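Local atomic coordinates of tailspike protein (Acinetobacter phage vB_ApiP_P1, PDB entry 6E1R), a protein that probably serves as the trimeric host-recognition spike of the phage, binding and hydrolysing surface capsular polysaccharide of its Acinetobacter host. Residues 265-270 / 276-281; 522-525 / 529-532; 19-24 / 59-64; 171-174 / 178-181. One frame throughout, in Å; residues are numbered along the deposited sequence.

Contact 1 (265-270 / 276-281)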
loop_
_atom_site.group_PDB
_atom_site.type_symbol
_atom_site.label_atom_id
_atom_site.label_comp_id
_atom_site.label_asym_id
_atom_site.label_seq_id
_atom_site.Cartn_x
_atom_site.Cartn_y
_atom_site.Cartn_z
ATOM N N CYS A 265 -6.132 -25.880 -2.216
ATOM C CA CYS A 265 -5.921 -24.444 -2.148
ATOM C C CYS A 265 -5.310 -23.970 -3.458
ATOM O O CYS A 265 -4.892 -24.768 -4.300
ATOM C CB CYS A 265 -5.039 -24.058 -0.955
ATOM S SG CYS A 265 -3.447 -24.898 -0.900
HETATM N N MSE A 266 -5.275 -22.653 -3.625
HETATM C CA MSE A 266 -4.728 -22.049 -4.832
HETATM C C MSE A 266 -3.248 -21.733 -4.645
HETATM O O MSE A 266 -2.424 -22.028 -5.509
HETATM C CB MSE A 266 -5.505 -20.781 -5.193
HETATM C CG MSE A 266 -5.229 -20.249 -6.590
HETATM SE SE MSE A 266 -5.650 -21.545 -7.990
HETATM C CE MSE A 266 -5.989 -20.299 -9.451
ATOM N N ILE A 267 -2.921 -21.136 -3.503
ATOM C CA ILE A 267 -1.555 -20.770 -3.154
ATOM C C ILE A 267 -1.201 -21.445 -1.838
ATOM O O ILE A 267 -2.005 -21.452 -0.900
ATOM C CB ILE A 267 -1.385 -19.240 -3.055
ATOM C CG1 ILE A 267 -1.856 -18.570 -4.347
ATOM C CG2 ILE A 267 0.064 -18.879 -2.766
ATOM C CD1 ILE A 267 -1.844 -17.060 -4.293
ATOM N N GLU A 268 0.001 -22.014 -1.769
ATOM C CA GLU A 268 0.429 -22.757 -0.593
ATOM C C GLU A 268 1.931 -22.610 -0.407
ATOM O O GLU A 268 2.697 -22.716 -1.369
ATOM C CB GLU A 268 0.064 -24.242 -0.710
ATOM C CG GLU A 268 0.531 -25.091 0.462
ATOM C CD GLU A 268 0.136 -26.549 0.322
ATOM O OE1 GLU A 268 -0.177 -26.976 -0.809
ATOM O OE2 GLU A 268 0.142 -27.268 1.343
ATOM N N TRP A 269 2.344 -22.364 0.835
ATOM C CA TRP A 269 3.753 -22.386 1.194
ATOM C C TRP A 269 3.875 -22.722 2.673
ATOM O O TRP A 269 2.957 -22.470 3.458
ATOM C CB TRP A 269 4.455 -21.056 0.878
ATOM C CG TRP A 269 4.166 -19.939 1.836
ATOM C CD1 TRP A 269 4.869 -19.627 2.964
ATOM C CD2 TRP A 269 3.125 -18.961 1.731
ATOM N NE1 TRP A 269 4.320 -18.527 3.576
ATOM C CE2 TRP A 269 3.248 -18.099 2.839
ATOM C CE3 TRP A 269 2.095 -18.736 0.812
ATOM C CZ2 TRP A 269 2.380 -17.028 3.053
ATOM C CZ3 TRP A 269 1.234 -17.671 1.027
ATOM C CH2 TRP A 269 1.382 -16.832 2.140
ATOM N N ASP A 270 5.010 -23.304 3.042
ATOM C CA ASP A 270 5.220 -23.791 4.401
ATOM C C ASP A 270 6.525 -23.217 4.949
ATOM O O ASP A 270 7.041 -22.196 4.476
ATOM C CB ASP A 270 5.205 -25.326 4.422
ATOM C CG ASP A 270 6.275 -25.938 3.529
ATOM O OD1 ASP A 270 7.052 -25.183 2.909
ATOM O OD2 ASP A 270 6.338 -27.183 3.447
ATOM N N TRP A 276 4.588 -12.531 1.916
ATOM C CA TRP A 276 3.804 -12.798 0.713
ATOM C C TRP A 276 2.693 -11.754 0.668
ATOM O O TRP A 276 1.764 -11.798 1.482
ATOM C CB TRP A 276 3.219 -14.209 0.727
ATOM C CG TRP A 276 4.204 -15.329 0.532
ATOM C CD1 TRP A 276 5.278 -15.625 1.320
ATOM C CD2 TRP A 276 4.176 -16.326 -0.499
ATOM N NE1 TRP A 276 5.929 -16.735 0.835
ATOM C CE2 TRP A 276 5.272 -17.184 -0.281
ATOM C CE3 TRP A 276 3.335 -16.570 -1.590
ATOM C CZ2 TRP A 276 5.547 -18.269 -1.111
ATOM C CZ3 TRP A 276 3.612 -17.647 -2.415
ATOM C CH2 TRP A 276 4.710 -18.482 -2.171
ATOM N N HIS A 277 2.785 -10.816 -0.272
ATOM C CA HIS A 277 1.833 -9.719 -0.359
ATOM C C HIS A 277 1.230 -9.657 -1.755
ATOM O O HIS A 277 1.837 -10.102 -2.732
ATOM C CB HIS A 277 2.490 -8.381 0.000
ATOM C CG HIS A 277 3.087 -8.355 1.372
ATOM N ND1 HIS A 277 2.344 -8.583 2.511
ATOM C CD2 HIS A 277 4.356 -8.136 1.790
ATOM C CE1 HIS A 277 3.128 -8.503 3.570
ATOM N NE2 HIS A 277 4.354 -8.232 3.160
ATOM N N PHE A 278 0.024 -9.095 -1.836
ATOM C CA PHE A 278 -0.774 -9.087 -3.059
ATOM C C PHE A 278 -1.309 -7.682 -3.297
ATOM O O PHE A 278 -2.199 -7.222 -2.574
ATOM C CB PHE A 278 -1.919 -10.098 -2.970
ATOM C CG PHE A 278 -1.464 -11.506 -2.712
ATOM C CD1 PHE A 278 -1.232 -11.953 -1.421
ATOM C CD2 PHE A 278 -1.272 -12.387 -3.763
ATOM C CE1 PHE A 278 -0.811 -13.247 -1.186
ATOM C CE2 PHE A 278 -0.854 -13.684 -3.534
ATOM C CZ PHE A 278 -0.623 -14.114 -2.244
ATOM N N PHE A 279 -0.774 -7.003 -4.311
ATOM C CA PHE A 279 -1.192 -5.651 -4.667
ATOM C C PHE A 279 -2.165 -5.724 -5.838
ATOM O O PHE A 279 -1.778 -6.099 -6.950
ATOM C CB PHE A 279 0.013 -4.782 -5.019
ATOM C CG PHE A 279 0.883 -4.440 -3.844
ATOM C CD1 PHE A 279 1.885 -5.302 -3.433
ATOM C CD2 PHE A 279 0.701 -3.254 -3.153
ATOM C CE1 PHE A 279 2.690 -4.988 -2.352
ATOM C CE2 PHE A 279 1.501 -2.935 -2.072
ATOM C CZ PHE A 279 2.497 -3.803 -1.672
ATOM N N ALA A 280 -3.426 -5.366 -5.584
ATOM C CA ALA A 280 -4.452 -5.253 -6.625
ATOM C C ALA A 280 -4.630 -6.562 -7.392
ATOM O O ALA A 280 -4.882 -6.565 -8.599
ATOM C CB ALA A 280 -4.141 -4.100 -7.582
ATOM N N CYS A 281 -4.513 -7.684 -6.689
ATOM C CA CYS A 281 -4.672 -8.982 -7.322
ATOM C C CYS A 281 -6.148 -9.369 -7.396
ATOM O O CYS A 281 -7.013 -8.772 -6.751
ATOM C CB CYS A 281 -3.871 -10.046 -6.575
ATOM S SG CYS A 281 -2.082 -9.815 -6.671
#

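Contact 2 (522-525 / 529-532)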
loop_
_atom_site.group_PDB
_atom_site.type_symbol
_atom_site.label_atom_id
_atom_site.label_comp_id
_atom_site.label_asym_id
_atom_site.label_seq_id
_atom_site.Cartn_x
_atom_site.Cartn_y
_atom_site.Cartn_z
ATOM N N SER A 522 -15.892 -2.893 55.255
ATOM C CA SER A 522 -14.699 -2.548 56.012
ATOM C C SER A 522 -13.479 -2.825 55.145
ATOM O O SER A 522 -13.584 -3.354 54.035
ATOM C CB SER A 522 -14.618 -3.334 57.324
ATOM O OG SER A 522 -14.543 -4.727 57.074
ATOM N N ILE A 523 -12.311 -2.453 55.667
ATOM C CA ILE A 523 -11.029 -2.711 55.020
ATOM C C ILE A 523 -10.096 -3.294 56.071
ATOM O O ILE A 523 -9.877 -2.676 57.121
ATOM C CB ILE A 523 -10.421 -1.444 54.394
ATOM C CG1 ILE A 523 -11.400 -0.804 53.408
ATOM C CG2 ILE A 523 -9.107 -1.772 53.701
ATOM C CD1 ILE A 523 -10.908 0.500 52.817
ATOM N N ASN A 524 -9.550 -4.477 55.797
ATOM C CA ASN A 524 -8.692 -5.157 56.754
ATOM C C ASN A 524 -7.249 -4.680 56.590
ATOM O O ASN A 524 -6.959 -3.748 55.834
ATOM C CB ASN A 524 -8.819 -6.674 56.606
ATOM C CG ASN A 524 -8.429 -7.174 55.222
ATOM O OD1 ASN A 524 -7.822 -6.457 54.426
ATOM N ND2 ASN A 524 -8.774 -8.423 54.934
ATOM N N SER A 525 -6.323 -5.327 57.301
ATOM C CA SER A 525 -4.922 -4.925 57.247
ATOM C C SER A 525 -4.283 -5.216 55.896
ATOM O O SER A 525 -3.252 -4.619 55.573
ATOM C CB SER A 525 -4.134 -5.622 58.358
ATOM O OG SER A 525 -4.281 -7.029 58.284
ATOM N N LEU A 529 -11.241 -5.045 50.559
ATOM C CA LEU A 529 -12.610 -4.611 50.825
ATOM C C LEU A 529 -13.424 -5.809 51.296
ATOM O O LEU A 529 -13.692 -6.731 50.519
ATOM C CB LEU A 529 -13.223 -3.988 49.574
ATOM C CG LEU A 529 -14.653 -3.462 49.710
ATOM C CD1 LEU A 529 -14.702 -2.291 50.679
ATOM C CD2 LEU A 529 -15.221 -3.067 48.357
ATOM N N VAL A 530 -13.821 -5.799 52.566
ATOM C CA VAL A 530 -14.494 -6.928 53.197
ATOM C C VAL A 530 -15.972 -6.606 53.359
ATOM O O VAL A 530 -16.338 -5.495 53.763
ATOM C CB VAL A 530 -13.852 -7.267 54.557
ATOM C CG1 VAL A 530 -14.554 -8.453 55.201
ATOM C CG2 VAL A 530 -12.368 -7.545 54.384
ATOM N N ALA A 531 -16.820 -7.580 53.040
ATOM C CA ALA A 531 -18.260 -7.478 53.228
ATOM C C ALA A 531 -18.684 -8.418 54.348
ATOM O O ALA A 531 -18.305 -9.594 54.352
ATOM C CB ALA A 531 -19.010 -7.821 51.939
ATOM N N THR A 532 -19.466 -7.900 55.292
ATOM C CA THR A 532 -19.970 -8.676 56.417
ATOM C C THR A 532 -21.486 -8.772 56.326
ATOM O O THR A 532 -22.169 -7.748 56.218
ATOM C CB THR A 532 -19.560 -8.045 57.750
ATOM O OG1 THR A 532 -18.133 -7.923 57.800
ATOM C CG2 THR A 532 -20.031 -8.903 58.914
HETATM O O HOH W 1 -17.259 -5.354 56.867
#

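Contact 3 (19-24 / 59-64)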
loop_
_atom_site.group_PDB
_atom_site.type_symbol
_atom_site.label_atom_id
_atom_site.label_comp_id
_atom_site.label_asym_id
_atom_site.label_seq_id
_atom_site.Cartn_x
_atom_site.Cartn_y
_atom_site.Cartn_z
ATOM N N ASN A 19 20.047 -23.532 -46.758
ATOM C CA ASN A 19 18.696 -23.566 -46.216
ATOM C C ASN A 19 18.574 -24.350 -44.915
ATOM O O ASN A 19 17.476 -24.409 -44.352
ATOM C CB ASN A 19 17.722 -24.133 -47.258
ATOM C CG ASN A 19 18.019 -25.575 -47.615
ATOM O OD1 ASN A 19 19.065 -26.112 -47.261
ATOM N ND2 ASN A 19 17.092 -26.210 -48.325
ATOM N N SER A 20 19.655 -24.951 -44.421
ATOM C CA SER A 20 19.571 -25.754 -43.209
ATOM C C SER A 20 20.952 -25.846 -42.575
ATOM O O SER A 20 21.968 -25.516 -43.190
ATOM C CB SER A 20 19.016 -27.153 -43.496
ATOM O OG SER A 20 19.884 -27.881 -44.347
ATOM N N LYS A 21 20.968 -26.316 -41.325
ATOM C CA LYS A 21 22.226 -26.490 -40.607
ATOM C C LYS A 21 23.021 -27.668 -41.151
ATOM O O LYS A 21 24.257 -27.626 -41.169
ATOM C CB LYS A 21 21.951 -26.666 -39.112
ATOM C CG LYS A 21 23.186 -26.881 -38.251
ATOM C CD LYS A 21 23.263 -28.313 -37.742
ATOM C CE LYS A 21 24.436 -28.501 -36.793
ATOM N NZ LYS A 21 24.447 -29.860 -36.183
ATOM N N VAL A 22 22.335 -28.724 -41.596
ATOM C CA VAL A 22 23.032 -29.882 -42.147
ATOM C C VAL A 22 23.776 -29.507 -43.420
ATOM O O VAL A 22 24.853 -30.049 -43.702
ATOM C CB VAL A 22 22.037 -31.035 -42.393
ATOM C CG1 VAL A 22 22.778 -32.314 -42.754
ATOM C CG2 VAL A 22 21.158 -31.247 -41.171
ATOM N N GLU A 23 23.230 -28.575 -44.205
ATOM C CA GLU A 23 23.925 -28.111 -45.399
ATOM C C GLU A 23 25.077 -27.169 -45.073
ATOM O O GLU A 23 25.976 -26.999 -45.903
ATOM C CB GLU A 23 22.945 -27.426 -46.357
ATOM C CG GLU A 23 23.485 -27.265 -47.773
ATOM C CD GLU A 23 22.465 -26.691 -48.736
ATOM O OE1 GLU A 23 21.262 -26.972 -48.566
ATOM O OE2 GLU A 23 22.868 -25.957 -49.663
ATOM N N LEU A 24 25.082 -26.569 -43.883
ATOM C CA LEU A 24 26.170 -25.672 -43.513
ATOM C C LEU A 24 27.392 -26.443 -43.034
ATOM O O LEU A 24 28.525 -26.097 -43.388
ATOM C CB LEU A 24 25.708 -24.696 -42.431
ATOM C CG LEU A 24 26.744 -23.652 -42.012
ATOM C CD1 LEU A 24 26.954 -22.640 -43.124
ATOM C CD2 LEU A 24 26.334 -22.961 -40.719
ATOM N N LEU A 59 37.255 -27.449 -37.257
ATOM C CA LEU A 59 36.800 -28.704 -36.679
ATOM C C LEU A 59 35.854 -28.507 -35.498
ATOM O O LEU A 59 35.392 -29.496 -34.920
ATOM C CB LEU A 59 38.007 -29.542 -36.252
ATOM C CG LEU A 59 38.892 -30.035 -37.399
ATOM C CD1 LEU A 59 40.035 -30.901 -36.883
ATOM C CD2 LEU A 59 38.071 -30.779 -38.441
ATOM N N ILE A 60 35.554 -27.262 -35.133
ATOM C CA ILE A 60 34.662 -26.959 -34.018
ATOM C C ILE A 60 33.231 -26.888 -34.530
ATOM O O ILE A 60 32.952 -26.212 -35.527
ATOM C CB ILE A 60 35.069 -25.643 -33.334
ATOM C CG1 ILE A 60 36.437 -25.801 -32.672
ATOM C CG2 ILE A 60 34.022 -25.218 -32.315
ATOM C CD1 ILE A 60 36.474 -26.902 -31.648
ATOM N N ASN A 61 32.316 -27.572 -33.837
ATOM C CA ASN A 61 30.909 -27.600 -34.243
ATOM C C ASN A 61 30.074 -27.851 -32.984
ATOM O O ASN A 61 29.776 -28.996 -32.640
ATOM C CB ASN A 61 30.666 -28.658 -35.310
ATOM C CG ASN A 61 29.201 -28.783 -35.691
ATOM O OD1 ASN A 61 28.396 -27.890 -35.425
ATOM N ND2 ASN A 61 28.854 -29.890 -36.336
ATOM N N ASN A 62 29.708 -26.763 -32.305
ATOM C CA ASN A 62 28.865 -26.840 -31.119
ATOM C C ASN A 62 27.377 -26.814 -31.439
ATOM O O ASN A 62 26.562 -27.038 -30.537
ATOM C CB ASN A 62 29.201 -25.696 -30.150
ATOM C CG ASN A 62 29.181 -24.331 -30.817
ATOM O OD1 ASN A 62 28.340 -24.050 -31.671
ATOM N ND2 ASN A 62 30.112 -23.470 -30.421
ATOM N N GLY A 63 27.001 -26.540 -32.686
ATOM C CA GLY A 63 25.615 -26.572 -33.097
ATOM C C GLY A 63 24.882 -25.251 -33.020
ATOM O O GLY A 63 23.717 -25.184 -33.435
ATOM N N VAL A 64 25.516 -24.199 -32.501
ATOM C CA VAL A 64 24.859 -22.905 -32.353
ATOM C C VAL A 64 25.746 -21.805 -32.923
ATOM O O VAL A 64 25.451 -21.243 -33.984
ATOM C CB VAL A 64 24.516 -22.618 -30.880
ATOM C CG1 VAL A 64 23.844 -21.259 -30.748
ATOM C CG2 VAL A 64 23.624 -23.709 -30.312
#

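Contact 4 (171-174 / 178-181)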
loop_
_atom_site.group_PDB
_atom_site.type_symbol
_atom_site.label_atom_id
_atom_site.label_comp_id
_atom_site.label_asym_id
_atom_site.label_seq_id
_atom_site.Cartn_x
_atom_site.Cartn_y
_atom_site.Cartn_z
ATOM N N PHE A 171 2.729 -21.309 -20.061
ATOM C CA PHE A 171 3.062 -22.689 -19.736
ATOM C C PHE A 171 1.798 -23.531 -19.811
ATOM O O PHE A 171 0.806 -23.230 -19.138
ATOM C CB PHE A 171 3.700 -22.780 -18.349
ATOM C CG PHE A 171 4.920 -21.920 -18.192
ATOM C CD1 PHE A 171 6.168 -22.392 -18.564
ATOM C CD2 PHE A 171 4.819 -20.634 -17.688
ATOM C CE1 PHE A 171 7.294 -21.602 -18.426
ATOM C CE2 PHE A 171 5.942 -19.838 -17.548
ATOM C CZ PHE A 171 7.180 -20.324 -17.917
ATOM N N LYS A 172 1.837 -24.583 -20.627
ATOM C CA LYS A 172 0.701 -25.471 -20.828
ATOM C C LYS A 172 1.133 -26.910 -20.578
ATOM O O LYS A 172 2.307 -27.201 -20.331
ATOM C CB LYS A 172 0.118 -25.328 -22.240
ATOM C CG LYS A 172 -0.324 -23.925 -22.610
ATOM C CD LYS A 172 -0.907 -23.900 -24.014
ATOM C CE LYS A 172 -1.417 -22.519 -24.383
ATOM N NZ LYS A 172 -1.973 -22.476 -25.765
ATOM N N ALA A 173 0.161 -27.815 -20.648
ATOM C CA ALA A 173 0.398 -29.246 -20.531
ATOM C C ALA A 173 -0.424 -29.960 -21.591
ATOM O O ALA A 173 -1.598 -29.637 -21.796
ATOM C CB ALA A 173 0.037 -29.768 -19.135
ATOM N N SER A 174 0.199 -30.928 -22.269
ATOM C CA SER A 174 -0.511 -31.664 -23.310
ATOM C C SER A 174 -1.635 -32.506 -22.720
ATOM O O SER A 174 -2.695 -32.660 -23.338
ATOM C CB SER A 174 0.462 -32.542 -24.095
ATOM O OG SER A 174 0.877 -33.654 -23.322
ATOM N N THR A 178 -1.445 -32.698 -15.426
ATOM C CA THR A 178 -0.096 -33.234 -15.360
ATOM C C THR A 178 0.905 -32.092 -15.467
ATOM O O THR A 178 0.566 -30.977 -15.872
ATOM C CB THR A 178 0.168 -34.264 -16.470
ATOM O OG1 THR A 178 -0.050 -33.660 -17.751
ATOM C CG2 THR A 178 -0.747 -35.469 -16.317
ATOM N N ALA A 179 2.143 -32.392 -15.074
ATOM C CA ALA A 179 3.286 -31.505 -15.260
ATOM C C ALA A 179 3.159 -30.197 -14.488
ATOM O O ALA A 179 2.172 -29.965 -13.781
ATOM C CB ALA A 179 3.490 -31.210 -16.748
ATOM N N THR A 180 4.169 -29.343 -14.622
ATOM C CA THR A 180 4.196 -28.032 -13.991
ATOM C C THR A 180 5.255 -27.198 -14.695
ATOM O O THR A 180 6.111 -27.727 -15.408
ATOM C CB THR A 180 4.488 -28.122 -12.488
ATOM O OG1 THR A 180 4.508 -26.805 -11.924
ATOM C CG2 THR A 180 5.827 -28.791 -12.238
ATOM N N ALA A 181 5.188 -25.884 -14.489
ATOM C CA ALA A 181 6.184 -25.008 -15.093
ATOM C C ALA A 181 7.518 -25.070 -14.361
ATOM O O ALA A 181 8.573 -24.958 -14.996
ATOM C CB ALA A 181 5.671 -23.567 -15.128
#

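Contact 1 (265-270 / 276-281)
Trp269 and Trp276 lie flat against each other and carry most of this contact. Their planes are only 3° from parallel, and the six-membered ring of Trp269 sits over the five-membered ring of Trp276 with centroids 3.5 Å apart. The indoles enter from opposing strands and overlap antiparallel along their length: Trp269 CD2 is 3.4 Å from Trp276 CE2 at one point, and Trp269 CE2 comes within 3.5 Å of Trp276 CD1 at another. The far end of the Trp269 benzene ring lies over the CB methylene of Trp276. Trp269 reaches this position with CG between its backbone N and carbonyl carbon (chi1 76°).

Polar needs are met around the stack. Both indole nitrogens donate to backbone carbonyls outside it, Trp269 NE1 to Gly273 O and Trp276 NE1 to Pro248 O, which should fix the rotation of each ring.

Ile267 adds apolar packing beside the indoles. Its two branches divide the work: CG2 approaches Trp276 CZ3 at 3.8 Å, and CD1 reaches across to Phe278 CE2 at 3.6 Å.

Strands 267-270 and 276-278 run nearly antiparallel, with axes 11.1 Å apart, and face each other across the interior of a parallel beta-helix. Strand 267-270 is bonded between strands 235-239 and 293-297 of one wall. In the other wall, Phe278 stacks on Phe253 and meets the ring of Phe303, extending an aromatic ladder between successive rungs, while His277 and Phe279 pack on neighbouring subunits.

Contact 2 (522-525 / 529-532)
A beta hairpin made of strands 519-523 and 528-533 brings Ser522 and Val530 together as an antiparallel hydrogen-bonded pair. Ser522 N donates to Val530 O at 3.0 Å, and the return bond from Val530 N to Ser522 O is 2.9 Å long and nearly straight, at 171°. The same Ser522 O also receives a CA-H...O contact from Leu529 CA at 3.6 Å. Ile523 and Leu529 follow as the non-hydrogen-bonded pair nearer the turn.

On the Ser522 face, the hydroxyl OG stands over Val530, 3.6 Å from its CB. A water extends the polar edge here: it is hydrogen-bonded to Ser522 OG at 2.8 Å and to Thr532 OG1 at 2.9 Å, and donates a longer bond to Val530 O. That carbonyl is thus gripped by the Ser522 amide and the water together.

The hairpin belongs to the C-terminal beta-structured domain, where strand 528-533 is bonded on its other side to strand 448-455. Ile523 and Leu529 point from the opposite face, Ile523 touching Lys498 and Leu529 packing on Ile500 of the second antiparallel sheet.

At the turn, the side chain of Asn524 runs roughly perpendicular to that of Val530. With CG between the backbone N and carbonyl carbon (chi1 60°), the amide is placed so that Asn524 ND2 meets Val530 CG2 at 3.7 Å while OD1 accepts a hydrogen bond from Val528 N, closing the hairpin loop.

Contact 3 (19-24 / 59-64)
Lys21 meets Asn61 and Gly63 through the carbon chain of a charged side chain, a loose approach between a helix and an irregular loop that buries only 84 Å². The lysine CE lies 4.2 Å from Asn61 OD1 and 4.3 Å from Gly63 CA. The side chain of Lys21 leaves the backbone with CG anti to N, bends at chi2 (-109°), then runs straight on to CE and the loop.

The charged end has a distant partner. Lys21 NZ makes a long, weak ion pair with Glu25 OE1, and Asn61 ND2 gives a weak hydrogen bond to the same oxygen, so one carboxylate lies within range of polar groups from both segments.

Both sides belong to the N-terminal part of the chain, whose five-stranded mixed sheet precedes the beta-helix. Helix 21-25 follows strand 16-18 after two residues and is N-capped by Ser20, whose OG accepts a weak bond from Glu23 N at 3.4 Å. Segment 59-64 leads into strand 66-67, and Ile67 of that strand is touched by Lys21, Leu24 and Asn61.

The loop is held in shape by its asparagines. Asn61 OD1 accepts a weak bond from Gly63 N at 3.4 Å, on the stretch facing the lysine. Asn62 forms an Asx turn: Asn62 OD1 accepts from Val64 N at 2.9 Å in a fairly straight bond (167°), and Val66 N donates to it as well. Between these, Gly63 turns the chain at positive phi (93°), and its carbonyl O is hydrogen-bonded to Tyr40 OH. The backbone of Tyr40 bonds in turn to that of Lys21.

Contact 4 (171-174 / 178-181)
Segments 171-174 and 178-181 run back past each other, their touching parts 164° apart in direction, with Phe171 and Ala181 nearest in backbone at 6.1 Å between CA atoms and Ala173 opposite Ala179 at 6.4 Å. No backbone ladder joins the two strands at these separations.

Phe171 receives the methyl of Ala181 over one face of its ring in a CH-pi contact. Ala181 CB lies 3.8 Å from the ring centroid and 23° off the normal, displaced toward the attached end of the ring, where its nearest atom is Phe171 CG at 3.6 Å. Beyond Ala181, Phe171 also packs on Ile152 and Phe153, and its ring meets that of Phe200 on the following rung.

This is the inside of a corner of the parallel beta-helix. Strand 169-173 is bonded between strands 142-146 and 199-200, whereas strand 178-184 belongs to another wall beside strand 151-155, and the short turn between them carries the chain from one wall to the next.

Nearer the turn, small side chains meet. Ala173 CB is 3.5 Å from the backbone carbonyl Thr178 O and 4.4 Å from Ala179 CB, a methyl-to-methyl approach. Thr178 itself is tied to the turn, its OG1 being hydrogen-bonded to Thr175 O. Ala179, at positive phi (64°), donates its amide to Asp149 OD1, a side chain of the preceding rung that also touches Thr178.

From the N terminus, contact 3 comes first and closes the longest loop, with 34 residues between its segments, within the N-terminal sheet region. The chain then enters the parallel beta-helix, where contacts 4 and 1 each span a short turn and each join two walls of the beta-helix, in different coils, contact 4 at a corner and contact 1 across the interior; their centres lie about 20 Å apart. Contact 2 closes a hairpin in the C-terminal antiparallel domain. All four are in series: none nests inside or crosses another. Contacts 2 and 3 lie at opposite ends of the elongated chain, with centres about 104 Å apart.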